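Local coordinates for Sca-family protein (Rickettsia rickettsii, PDB 4LQ8) that probably takes part in cell adhesion as a rickettsial surface cell antigen, of which this chain is the N-terminal head portion, at residues 29-34 / 166-171; 222-227 / 303-308; 240-245 / 256-261; 277-282 / 293-298. All blocks are in the same frame, centred on the assembly; numbering follows the deposited sequence.

Contact 1 (29-34 / 166-171); sequences EADDGF and FKPVQW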
loop_
_atom_site.group_PDB
_atom_site.type_symbol
_atom_site.label_atom_id
_atom_site.label_comp_id
_atom_site.label_asym_id
_atom_site.label_seq_id
_atom_site.Cartn_x
_atom_site.Cartn_y
_atom_site.Cartn_z
ATOM N N GLU A 29 -6.550 19.386 3.664
ATOM C CA GLU A 29 -5.483 18.758 2.878
ATOM C C GLU A 29 -4.756 17.674 3.691
ATOM O O GLU A 29 -4.314 17.929 4.816
ATOM C CB GLU A 29 -4.497 19.799 2.323
ATOM C CG GLU A 29 -3.873 19.389 0.998
ATOM C CD GLU A 29 -2.893 20.369 0.370
ATOM O OE1 GLU A 29 -1.915 20.751 1.052
ATOM O OE2 GLU A 29 -3.060 20.693 -0.830
ATOM N N ALA A 30 -4.686 16.449 3.141
ATOM C CA ALA A 30 -4.027 15.318 3.801
ATOM C C ALA A 30 -2.520 15.485 3.814
ATOM O O ALA A 30 -1.974 16.261 3.036
ATOM C CB ALA A 30 -4.400 14.025 3.118
ATOM N N ASP A 31 -1.844 14.774 4.706
ATOM C CA ASP A 31 -0.398 14.881 4.823
ATOM C C ASP A 31 0.263 13.535 5.002
ATOM O O ASP A 31 -0.414 12.560 5.304
ATOM C CB ASP A 31 -0.054 15.775 6.023
ATOM C CG ASP A 31 1.193 16.614 5.852
ATOM O OD1 ASP A 31 2.050 16.259 4.977
ATOM O OD2 ASP A 31 1.334 17.618 6.591
ATOM N N ASP A 32 1.597 13.491 4.829
ATOM C CA ASP A 32 2.395 12.308 5.085
ATOM C C ASP A 32 2.522 12.223 6.594
ATOM O O ASP A 32 2.603 13.257 7.247
ATOM C CB ASP A 32 3.778 12.432 4.429
ATOM C CG ASP A 32 3.756 12.521 2.911
ATOM O OD1 ASP A 32 2.812 11.983 2.294
ATOM O OD2 ASP A 32 4.665 13.150 2.344
ATOM N N GLY A 33 2.497 11.011 7.129
ATOM C CA GLY A 33 2.590 10.742 8.563
ATOM C C GLY A 33 3.652 9.710 8.912
ATOM O O GLY A 33 4.030 8.889 8.070
ATOM N N PHE A 34 4.163 9.769 10.154
ATOM C CA PHE A 34 5.196 8.838 10.613
ATOM C C PHE A 34 5.112 8.641 12.114
ATOM O O PHE A 34 4.677 9.534 12.836
ATOM C CB PHE A 34 6.602 9.338 10.233
ATOM C CG PHE A 34 7.184 10.374 11.177
ATOM C CD1 PHE A 34 6.707 11.684 11.183
ATOM C CD2 PHE A 34 8.197 10.034 12.067
ATOM C CE1 PHE A 34 7.214 12.627 12.084
ATOM C CE2 PHE A 34 8.715 10.980 12.956
ATOM C CZ PHE A 34 8.209 12.267 12.968
ATOM N N PHE A 166 1.327 9.254 15.300
ATOM C CA PHE A 166 1.484 9.822 13.956
ATOM C C PHE A 166 1.532 11.339 14.015
ATOM O O PHE A 166 0.713 11.990 14.687
ATOM C CB PHE A 166 0.362 9.354 12.991
ATOM C CG PHE A 166 0.451 7.928 12.479
ATOM C CD1 PHE A 166 1.400 7.570 11.520
ATOM C CD2 PHE A 166 -0.476 6.964 12.886
ATOM C CE1 PHE A 166 1.468 6.260 11.037
ATOM C CE2 PHE A 166 -0.409 5.647 12.399
ATOM C CZ PHE A 166 0.553 5.306 11.467
ATOM N N LYS A 167 2.544 11.881 13.359
ATOM C CA LYS A 167 2.777 13.306 13.224
ATOM C C LYS A 167 3.075 13.558 11.735
ATOM O O LYS A 167 3.544 12.637 11.056
ATOM C CB LYS A 167 3.980 13.733 14.091
ATOM C CG LYS A 167 3.616 13.963 15.540
ATOM C CD LYS A 167 4.714 14.710 16.248
ATOM C CE LYS A 167 4.229 15.255 17.575
ATOM N NZ LYS A 167 5.241 16.133 18.231
ATOM N N PRO A 168 2.829 14.779 11.202
ATOM C CA PRO A 168 3.176 15.031 9.803
ATOM C C PRO A 168 4.685 14.884 9.569
ATOM O O PRO A 168 5.492 15.273 10.423
ATOM C CB PRO A 168 2.704 16.483 9.575
ATOM C CG PRO A 168 1.704 16.753 10.697
ATOM C CD PRO A 168 2.278 15.995 11.842
ATOM N N VAL A 169 5.061 14.282 8.429
ATOM C CA VAL A 169 6.475 14.125 8.058
ATOM C C VAL A 169 7.066 15.526 7.832
ATOM O O VAL A 169 6.430 16.370 7.203
ATOM C CB VAL A 169 6.662 13.189 6.823
ATOM C CG1 VAL A 169 8.107 13.184 6.334
ATOM C CG2 VAL A 169 6.212 11.766 7.148
ATOM N N GLN A 170 8.237 15.796 8.406
ATOM C CA GLN A 170 8.873 17.100 8.232
ATOM C C GLN A 170 9.907 17.009 7.112
ATOM O O GLN A 170 11.084 16.745 7.373
ATOM C CB GLN A 170 9.493 17.637 9.547
ATOM C CG GLN A 170 8.485 17.931 10.672
ATOM C CD GLN A 170 7.567 19.093 10.371
ATOM O OE1 GLN A 170 6.376 18.916 10.083
ATOM N NE2 GLN A 170 8.091 20.311 10.457
ATOM N N TRP A 171 9.439 17.169 5.852
ATOM C CA TRP A 171 10.289 17.137 4.665
ATOM C C TRP A 171 11.054 18.441 4.572
ATOM O O TRP A 171 10.470 19.521 4.714
ATOM C CB TRP A 171 9.463 16.988 3.382
ATOM C CG TRP A 171 8.780 15.665 3.228
ATOM C CD1 TRP A 171 7.446 15.419 3.325
ATOM C CD2 TRP A 171 9.398 14.412 2.879
ATOM N NE1 TRP A 171 7.193 14.093 3.082
ATOM C CE2 TRP A 171 8.366 13.455 2.772
ATOM C CE3 TRP A 171 10.730 14.001 2.668
ATOM C CZ2 TRP A 171 8.623 12.104 2.498
ATOM C CZ3 TRP A 171 10.977 12.668 2.370
ATOM C CH2 TRP A 171 9.931 11.739 2.276
#
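D32 OD2 is gripped by two donors: W171 NE1 gives it a hydrogen bond of 2.8 Å across the contact, and NH1 of R222 adds a salt bridge. The indole N-H addresses the anti lone pair of OD2, on the side away from OD1, and the carboxylate stands nearly upright to the indole, with 80° between the planes. OD1 in turn accepts the backbone N-H of V242, which leaves the buried carboxylate little freedom to rotate. V169 packs against both D32 and W171: its CG2 lies 3.7 Å from D32 CB, while CG1 sits over one face of the indole, offset toward the rim.

The main chains meet as a short antiparallel pairing. G33 and P168 form a non-hydrogen-bonded pair; F34 and K167 form the hydrogen-bonded one, with F34 N to K167 O at 3.1 Å and K167 N to F34 O at 3.2 Å. On the other side of the G33-P168 pair, V169 N reaches D32 O at 2.9 Å, although it sits 53° above that carbonyl's plane. The F34 ring is swung beside the K167-P168 backbone by a chi1 of 82°, which puts CG between N and C. Its edge faces a carbonyl, CE1 lying 3.6 Å from P168 O in the ring plane.

The pairing ties the first modelled residues to the strand that follows the helical part of the chain. With an arginine and two N-H groups around it, the D32 carboxylate would be expected to stay charged despite its burial.

Contact 2 (222-227 / 303-308); sequences REIDFP and TLAVTR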
loop_
_atom_site.group_PDB
_atom_site.type_symbol
_atom_site.label_atom_id
_atom_site.label_comp_id
_atom_site.label_asym_id
_atom_site.label_seq_id
_atom_site.Cartn_x
_atom_site.Cartn_y
_atom_site.Cartn_z
ATOM N N ARG A 222 5.801 11.610 -7.456
ATOM C CA ARG A 222 6.991 11.481 -6.626
ATOM C C ARG A 222 7.271 10.013 -6.356
ATOM O O ARG A 222 6.385 9.150 -6.483
ATOM C CB ARG A 222 6.850 12.259 -5.301
ATOM C CG ARG A 222 5.774 11.618 -4.393
ATOM C CD ARG A 222 5.712 12.229 -3.026
ATOM N NE ARG A 222 4.572 11.690 -2.277
ATOM C CZ ARG A 222 4.391 11.897 -0.985
ATOM N NH1 ARG A 222 5.287 12.585 -0.284
ATOM N NH2 ARG A 222 3.322 11.411 -0.375
ATOM N N GLU A 223 8.493 9.735 -5.965
ATOM C CA GLU A 223 8.863 8.389 -5.553
ATOM C C GLU A 223 9.743 8.490 -4.324
ATOM O O GLU A 223 10.645 9.328 -4.272
ATOM C CB GLU A 223 9.533 7.587 -6.689
ATOM C CG GLU A 223 10.779 8.236 -7.256
ATOM C CD GLU A 223 11.290 7.575 -8.517
ATOM O OE1 GLU A 223 12.411 7.019 -8.489
ATOM O OE2 GLU A 223 10.547 7.571 -9.521
ATOM N N ILE A 224 9.479 7.638 -3.334
ATOM C CA ILE A 224 10.293 7.625 -2.119
ATOM C C ILE A 224 11.167 6.379 -2.108
ATOM O O ILE A 224 10.696 5.283 -2.417
ATOM C CB ILE A 224 9.434 7.826 -0.843
ATOM C CG1 ILE A 224 8.816 9.240 -0.852
ATOM C CG2 ILE A 224 10.267 7.571 0.432
ATOM C CD1 ILE A 224 7.580 9.412 0.010
ATOM N N ASP A 225 12.449 6.557 -1.789
ATOM C CA ASP A 225 13.380 5.445 -1.757
ATOM C C ASP A 225 13.286 4.694 -0.414
ATOM O O ASP A 225 14.181 4.773 0.410
ATOM C CB ASP A 225 14.803 5.939 -2.067
ATOM C CG ASP A 225 15.792 4.843 -2.426
ATOM O OD1 ASP A 225 15.347 3.728 -2.784
ATOM O OD2 ASP A 225 17.012 5.113 -2.393
ATOM N N PHE A 226 12.184 3.977 -0.194
ATOM C CA PHE A 226 11.952 3.254 1.066
ATOM C C PHE A 226 13.063 2.245 1.356
ATOM O O PHE A 226 13.422 1.489 0.453
ATOM C CB PHE A 226 10.588 2.553 1.068
ATOM C CG PHE A 226 9.391 3.460 0.925
ATOM C CD1 PHE A 226 8.831 4.088 2.043
ATOM C CD2 PHE A 226 8.798 3.664 -0.318
ATOM C CE1 PHE A 226 7.718 4.926 1.908
ATOM C CE2 PHE A 226 7.697 4.507 -0.452
ATOM C CZ PHE A 226 7.151 5.117 0.663
ATOM N N PRO A 227 13.651 2.236 2.580
ATOM C CA PRO A 227 14.715 1.257 2.855
ATOM C C PRO A 227 14.149 -0.163 2.956
ATOM O O PRO A 227 12.982 -0.338 3.304
ATOM C CB PRO A 227 15.328 1.753 4.179
ATOM C CG PRO A 227 14.234 2.497 4.846
ATOM C CD PRO A 227 13.344 3.059 3.772
ATOM N N THR A 303 -1.233 8.857 -7.996
ATOM C CA THR A 303 -0.031 8.039 -8.033
ATOM C C THR A 303 0.369 7.817 -6.580
ATOM O O THR A 303 0.005 8.620 -5.712
ATOM C CB THR A 303 1.090 8.691 -8.846
ATOM O OG1 THR A 303 1.442 9.945 -8.243
ATOM C CG2 THR A 303 0.718 8.877 -10.320
ATOM N N LEU A 304 1.107 6.734 -6.315
ATOM C CA LEU A 304 1.651 6.471 -4.991
ATOM C C LEU A 304 3.167 6.683 -5.097
ATOM O O LEU A 304 3.693 6.659 -6.204
ATOM C CB LEU A 304 1.272 5.064 -4.469
ATOM C CG LEU A 304 -0.253 4.760 -4.355
ATOM C CD1 LEU A 304 -0.468 3.392 -3.803
ATOM C CD2 LEU A 304 -0.928 5.694 -3.375
ATOM N N ALA A 305 3.867 6.889 -3.960
ATOM C CA ALA A 305 5.300 7.215 -3.938
ATOM C C ALA A 305 6.211 5.999 -4.025
ATOM O O ALA A 305 7.262 5.970 -3.399
ATOM C CB ALA A 305 5.614 8.038 -2.690
ATOM N N VAL A 306 5.803 4.995 -4.776
ATOM C CA VAL A 306 6.563 3.747 -4.886
ATOM C C VAL A 306 6.623 3.278 -6.347
ATOM O O VAL A 306 5.609 3.292 -7.061
ATOM C CB VAL A 306 5.993 2.675 -3.885
ATOM C CG1 VAL A 306 4.627 2.102 -4.318
ATOM C CG2 VAL A 306 7.004 1.568 -3.602
ATOM N N THR A 307 7.801 2.915 -6.805
ATOM C CA THR A 307 7.938 2.431 -8.180
ATOM C C THR A 307 7.707 0.928 -8.159
ATOM O O THR A 307 7.736 0.326 -7.093
ATOM C CB THR A 307 9.330 2.741 -8.754
ATOM O OG1 THR A 307 10.292 2.057 -7.959
ATOM C CG2 THR A 307 9.633 4.254 -8.862
ATOM N N ARG A 308 7.563 0.311 -9.334
ATOM C CA ARG A 308 7.388 -1.135 -9.439
ATOM C C ARG A 308 8.566 -1.928 -8.854
ATOM O O ARG A 308 8.350 -2.898 -8.125
ATOM C CB ARG A 308 7.127 -1.536 -10.884
ATOM C CG ARG A 308 6.238 -2.752 -10.928
ATOM C CD ARG A 308 6.748 -3.842 -11.797
ATOM N NE ARG A 308 5.617 -4.701 -12.132
ATOM C CZ ARG A 308 5.521 -5.423 -13.239
ATOM N NH1 ARG A 308 6.500 -5.411 -14.131
ATOM N NH2 ARG A 308 4.451 -6.173 -13.456
HETATM O O HOH W 1 3.444 9.975 -6.458
HETATM O O HOH W 2 9.967 4.119 -4.782
#
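Running 66° apart, the two backbones come closest at E223 and A305, whose CA atoms are 4.1 Å from each other. The meeting point is a corner where two beta sheets join: strand 215-224 belongs to the six-stranded antiparallel sheet, while 300-304 belongs to the mixed one, and the chain bends at A305. One direct backbone hydrogen bond spans the junction, from I224 N to A305 O at 2.8 Å, and it is nearly straight (173°). The same carbonyl oxygen meets the edge of the F226 ring, with CE2 at 3.3 Å, close to the ring plane.

A305 CB projects from the outer side of the bend toward strand 215-224, where I224 CD1 touches it at 3.6 Å and R222 NE approaches to 3.8 Å. The two branches of I224 meet two flat groups: CG2 sits over the centre of the F226 ring, whereas CD1 lies over the rim of one face of the R222 guanidinium. The charged end of R222 is also paired with E198, on the neighbouring strand 192-201.

On the far side of the corner T307 is the N-cap of helix 308-320. Its OG1, placed between N and C (chi1 62°), accepts the N-H of K310, and this rotation turns CG2 to E223, 3.5 Å from OE2. A water completes the junction, donating to I224 O at 2.7 Å and accepting from T307 N at 3.2 Å.

Contact 3 (240-245 / 256-261); sequences SMVALK and AVYFTA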
loop_
_atom_site.group_PDB
_atom_site.type_symbol
_atom_site.label_atom_id
_atom_site.label_comp_id
_atom_site.label_asym_id
_atom_site.label_seq_id
_atom_site.Cartn_x
_atom_site.Cartn_y
_atom_site.Cartn_z
ATOM N N SER A 240 3.364 6.636 6.468
ATOM C CA SER A 240 2.101 6.784 5.731
ATOM C C SER A 240 2.291 7.902 4.733
ATOM O O SER A 240 2.313 9.057 5.123
ATOM C CB SER A 240 0.941 7.102 6.674
ATOM O OG SER A 240 0.606 5.998 7.497
ATOM N N MET A 241 2.468 7.556 3.454
ATOM C CA MET A 241 2.704 8.508 2.374
ATOM C C MET A 241 1.457 8.662 1.528
ATOM O O MET A 241 0.971 7.698 0.937
ATOM C CB MET A 241 3.952 8.096 1.544
ATOM C CG MET A 241 5.232 7.937 2.401
ATOM S SD MET A 241 5.768 9.461 3.254
ATOM C CE MET A 241 7.241 8.881 4.060
ATOM N N VAL A 242 0.912 9.875 1.517
ATOM C CA VAL A 242 -0.334 10.172 0.816
ATOM C C VAL A 242 -0.183 10.052 -0.728
ATOM O O VAL A 242 0.877 10.343 -1.303
ATOM C CB VAL A 242 -0.931 11.540 1.276
ATOM C CG1 VAL A 242 -0.143 12.733 0.702
ATOM C CG2 VAL A 242 -2.420 11.642 0.932
ATOM N N ALA A 243 -1.261 9.610 -1.370
ATOM C CA ALA A 243 -1.376 9.514 -2.822
ATOM C C ALA A 243 -1.389 10.942 -3.370
ATOM O O ALA A 243 -1.858 11.849 -2.681
ATOM C CB ALA A 243 -2.687 8.826 -3.174
ATOM N N LEU A 244 -0.855 11.159 -4.573
ATOM C CA LEU A 244 -0.874 12.499 -5.160
ATOM C C LEU A 244 -1.821 12.498 -6.334
ATOM O O LEU A 244 -1.888 11.503 -7.065
ATOM C CB LEU A 244 0.523 12.936 -5.652
ATOM C CG LEU A 244 1.590 13.239 -4.604
ATOM C CD1 LEU A 244 2.866 13.712 -5.273
ATOM C CD2 LEU A 244 1.124 14.296 -3.591
ATOM N N LYS A 245 -2.479 13.638 -6.578
ATOM C CA LYS A 245 -3.350 13.824 -7.738
ATOM C C LYS A 245 -2.493 13.878 -9.016
ATOM O O LYS A 245 -1.266 13.991 -8.913
ATOM C CB LYS A 245 -4.184 15.110 -7.582
ATOM C CG LYS A 245 -5.116 15.081 -6.361
ATOM C CD LYS A 245 -6.215 16.124 -6.454
ATOM C CE LYS A 245 -5.792 17.478 -5.981
ATOM N NZ LYS A 245 -6.829 18.507 -6.263
ATOM N N ALA A 256 -8.362 11.026 0.733
ATOM C CA ALA A 256 -6.985 10.559 0.854
ATOM C C ALA A 256 -6.796 9.082 1.107
ATOM O O ALA A 256 -7.379 8.521 2.024
ATOM C CB ALA A 256 -6.266 11.340 1.928
ATOM N N VAL A 257 -5.933 8.475 0.306
ATOM C CA VAL A 257 -5.469 7.091 0.471
ATOM C C VAL A 257 -3.953 7.158 0.540
ATOM O O VAL A 257 -3.378 8.183 0.183
ATOM C CB VAL A 257 -6.007 6.090 -0.559
ATOM C CG1 VAL A 257 -7.467 5.764 -0.260
ATOM C CG2 VAL A 257 -5.810 6.594 -1.985
ATOM N N TYR A 258 -3.316 6.106 1.043
ATOM C CA TYR A 258 -1.887 6.100 1.341
ATOM C C TYR A 258 -1.174 4.818 0.964
ATOM O O TYR A 258 -1.785 3.756 0.835
ATOM C CB TYR A 258 -1.716 6.259 2.881
ATOM C CG TYR A 258 -2.337 7.516 3.459
ATOM C CD1 TYR A 258 -3.699 7.582 3.745
ATOM C CD2 TYR A 258 -1.563 8.636 3.733
ATOM C CE1 TYR A 258 -4.290 8.763 4.195
ATOM C CE2 TYR A 258 -2.135 9.810 4.231
ATOM C CZ TYR A 258 -3.501 9.870 4.446
ATOM O OH TYR A 258 -4.075 11.001 4.944
ATOM N N PHE A 259 0.151 4.937 0.816
ATOM C CA PHE A 259 1.050 3.815 0.720
ATOM C C PHE A 259 1.680 3.778 2.113
ATOM O O PHE A 259 2.194 4.801 2.567
ATOM C CB PHE A 259 2.120 3.984 -0.367
ATOM C CG PHE A 259 3.054 2.792 -0.377
ATOM C CD1 PHE A 259 2.648 1.572 -0.915
ATOM C CD2 PHE A 259 4.328 2.878 0.184
ATOM C CE1 PHE A 259 3.496 0.457 -0.878
ATOM C CE2 PHE A 259 5.180 1.763 0.205
ATOM C CZ PHE A 259 4.754 0.563 -0.321
ATOM N N THR A 260 1.564 2.649 2.830
ATOM C CA THR A 260 2.128 2.561 4.172
ATOM C C THR A 260 3.226 1.521 4.212
ATOM O O THR A 260 3.204 0.595 3.415
ATOM C CB THR A 260 1.040 2.364 5.270
ATOM O OG1 THR A 260 0.577 1.018 5.249
ATOM C CG2 THR A 260 -0.149 3.369 5.152
ATOM N N ALA A 261 4.193 1.688 5.135
ATOM C CA ALA A 261 5.315 0.784 5.324
ATOM C C ALA A 261 5.563 0.661 6.827
ATOM O O ALA A 261 5.574 1.667 7.551
ATOM C CB ALA A 261 6.552 1.307 4.584
#
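M241 and F259 face each other as a hydrogen-bonded pair in a beta hairpin, its two strands antiparallel at 161° and joined by a long loop. M241 N reaches F259 O at 2.9 Å, and F259 N returns to M241 O at the same 2.9 Å. A third bond, A243 N to V257 O at 3.0 Å, carries the pairing past the regular strand 240-242. Non-hydrogen-bonded pairs S240-T260 and V242-Y258 flank the central one, and their side chains share one face of the sheet.

On that face Y258 leans back over the opposite strand. Its CG lies beside the backbone N (chi1 -58°), which brings CE2 to 3.6 Å from V242 CB. V242 CG2 makes an off-centre CH-pi contact, 4.3 Å from the ring centroid and 30° off the normal.

A second shell fixes these groups. H153, from helix 135-155, meets the Y258 ring edge-to-face, and its NE2 is hydrogen-bonded to S240 OG in one of the two conformers of that serine. T260 OG1 bonds to S277 OG and to H262 NE2. From the other face of the sheet the F259 ring meets that of F226, and M241 packs on I224. At the loop end of the hairpin, A243 CB closes the contact against V257 CG2 at 4.0 Å.

Contact 4 (277-282 / 293-298); sequences SSPKPL and AYIEHG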
loop_
_atom_site.group_PDB
_atom_site.type_symbol
_atom_site.label_atom_id
_atom_site.label_comp_id
_atom_site.label_asym_id
_atom_site.label_seq_id
_atom_site.Cartn_x
_atom_site.Cartn_y
_atom_site.Cartn_z
ATOM N N SER A 277 1.095 -1.594 2.865
ATOM C CA SER A 277 -0.302 -1.576 2.427
ATOM C C SER A 277 -0.490 -0.482 1.413
ATOM O O SER A 277 0.292 0.470 1.365
ATOM C CB SER A 277 -1.270 -1.400 3.602
ATOM O OG SER A 277 -1.518 -0.041 3.923
ATOM N N SER A 278 -1.576 -0.585 0.658
ATOM C CA SER A 278 -1.983 0.427 -0.301
ATOM C C SER A 278 -3.414 0.155 -0.710
ATOM O O SER A 278 -3.890 -0.970 -0.513
ATOM C CB SER A 278 -1.066 0.391 -1.524
ATOM O OG SER A 278 -1.419 -0.642 -2.428
ATOM N N PRO A 279 -4.096 1.123 -1.369
ATOM C CA PRO A 279 -5.377 0.789 -2.017
ATOM C C PRO A 279 -5.139 -0.323 -3.057
ATOM O O PRO A 279 -4.042 -0.394 -3.639
ATOM C CB PRO A 279 -5.772 2.090 -2.740
ATOM C CG PRO A 279 -4.935 3.121 -2.155
ATOM C CD PRO A 279 -3.673 2.493 -1.716
ATOM N N LYS A 280 -6.145 -1.187 -3.276
ATOM C CA LYS A 280 -6.048 -2.318 -4.199
ATOM C C LYS A 280 -7.215 -2.343 -5.209
ATOM O O LYS A 280 -8.301 -1.906 -4.854
ATOM C CB LYS A 280 -5.983 -3.682 -3.427
ATOM C CG LYS A 280 -4.700 -3.911 -2.610
ATOM C CD LYS A 280 -3.417 -3.898 -3.468
ATOM C CE LYS A 280 -2.180 -4.364 -2.738
ATOM N NZ LYS A 280 -1.607 -3.311 -1.862
ATOM N N PRO A 281 -7.042 -2.898 -6.433
ATOM C CA PRO A 281 -5.781 -3.418 -7.006
ATOM C C PRO A 281 -4.822 -2.244 -7.299
ATOM O O PRO A 281 -5.258 -1.141 -7.625
ATOM C CB PRO A 281 -6.258 -4.127 -8.293
ATOM C CG PRO A 281 -7.449 -3.333 -8.717
ATOM C CD PRO A 281 -8.141 -2.951 -7.423
ATOM N N LEU A 282 -3.536 -2.475 -7.138
ATOM C CA LEU A 282 -2.521 -1.459 -7.418
ATOM C C LEU A 282 -2.105 -1.536 -8.907
ATOM O O LEU A 282 -1.906 -2.629 -9.425
ATOM C CB LEU A 282 -1.303 -1.711 -6.501
ATOM C CG LEU A 282 -0.225 -0.634 -6.450
ATOM C CD1 LEU A 282 -0.791 0.702 -5.950
ATOM C CD2 LEU A 282 0.896 -1.058 -5.543
ATOM N N ALA A 293 3.567 3.604 -9.226
ATOM C CA ALA A 293 2.319 3.001 -8.772
ATOM C C ALA A 293 1.223 4.028 -8.957
ATOM O O ALA A 293 1.447 5.218 -8.749
ATOM C CB ALA A 293 2.420 2.637 -7.285
ATOM N N TYR A 294 0.049 3.580 -9.367
ATOM C CA TYR A 294 -1.114 4.460 -9.472
ATOM C C TYR A 294 -2.364 3.682 -9.151
ATOM O O TYR A 294 -2.353 2.443 -9.172
ATOM C CB TYR A 294 -1.210 5.211 -10.835
ATOM C CG TYR A 294 -1.739 4.406 -11.997
ATOM C CD1 TYR A 294 -0.873 3.726 -12.851
ATOM C CD2 TYR A 294 -3.105 4.377 -12.289
ATOM C CE1 TYR A 294 -1.352 3.047 -13.974
ATOM C CE2 TYR A 294 -3.597 3.673 -13.387
ATOM C CZ TYR A 294 -2.718 3.024 -14.238
ATOM O OH TYR A 294 -3.219 2.353 -15.325
ATOM N N ILE A 295 -3.438 4.420 -8.847
ATOM C CA ILE A 295 -4.751 3.878 -8.528
ATOM C C ILE A 295 -5.811 4.817 -9.084
ATOM O O ILE A 295 -5.591 6.023 -9.218
ATOM C CB ILE A 295 -4.970 3.684 -6.975
ATOM C CG1 ILE A 295 -4.686 4.986 -6.207
ATOM C CG2 ILE A 295 -4.119 2.527 -6.406
ATOM C CD1 ILE A 295 -5.578 5.295 -5.230
ATOM N N GLU A 296 -6.969 4.260 -9.345
ATOM C CA GLU A 296 -8.175 4.982 -9.686
ATOM C C GLU A 296 -8.942 4.866 -8.373
ATOM O O GLU A 296 -8.965 3.783 -7.811
ATOM C CB GLU A 296 -8.904 4.284 -10.830
ATOM C CG GLU A 296 -9.856 5.220 -11.543
ATOM C CD GLU A 296 -10.587 4.590 -12.708
ATOM O OE1 GLU A 296 -10.070 3.609 -13.298
ATOM O OE2 GLU A 296 -11.681 5.095 -13.039
ATOM N N HIS A 297 -9.430 5.975 -7.814
ATOM C CA HIS A 297 -10.100 6.006 -6.519
ATOM C C HIS A 297 -11.121 7.122 -6.554
ATOM O O HIS A 297 -10.763 8.278 -6.837
ATOM C CB HIS A 297 -9.062 6.265 -5.400
ATOM C CG HIS A 297 -9.318 5.454 -4.156
ATOM N ND1 HIS A 297 -10.194 5.897 -3.163
ATOM C CD2 HIS A 297 -8.843 4.231 -3.812
ATOM C CE1 HIS A 297 -10.202 4.946 -2.245
ATOM N NE2 HIS A 297 -9.403 3.924 -2.587
ATOM N N GLY A 298 -12.383 6.780 -6.308
ATOM C CA GLY A 298 -13.491 7.732 -6.384
ATOM C C GLY A 298 -13.606 8.385 -7.756
ATOM O O GLY A 298 -13.931 9.567 -7.858
HETATM O O HOH W 3 -6.830 1.119 -8.802
#
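P279 lies across I295 at about a right angle, its ring CG 3.8 Å from the methyl CD1. The same proline touches H297, with CB 3.9 Å from CD2 of the imidazole, whose NE2 is hydrogen-bonded to E145 of helix 135-155. Three positions on, L282 adds to the packing on I295: with CG anti to the backbone N (chi1 -170°), its CD1 comes within 3.8 Å of I295 CG2 and 4.0 Å of A293 CB. I295 is therefore touched on both branches, CD1 by P279 and CG2 by L282 and P279 together.

No direct hydrogen bond crosses between the segments. A water substitutes for one, donating to P281 O at 3.0 Å and accepting from E296 N at 3.2 Å. The loop is braced internally, since K280 NZ donates to S278 OG at 2.7 Å and that hydroxyl donates onward to P279 O at 2.9 Å, while the peptide before P281 is cis.

Apolar packing of this kind, with helix 135-155 against P279 and H297, belongs to a proline-rich connection that leads from strand 271-277 into the antiparallel beta hairpin of strands 282-285 and 292-297.

Overall arrangement
Contact 3 is central to the set, its centre about 10 Å from those of contacts 1 and 2 and about 9 Å from that of contact 4. Contacts 1 and 4 are about 20 Å apart between centres and do not touch. Strand 236-245 links the first three: S240 O accepts G33 N at 2.8 Å, and L244 O accepts T303 N at 2.9 Å. Contact 4 joins contact 2 through L304 N and A293 O, also 2.9 Å apart. Along the chain contacts 3 and 4 both lie inside the loop closed by contact 2, whereas contact 1 brings in the N-terminal strand. All four reach the mixed sheet.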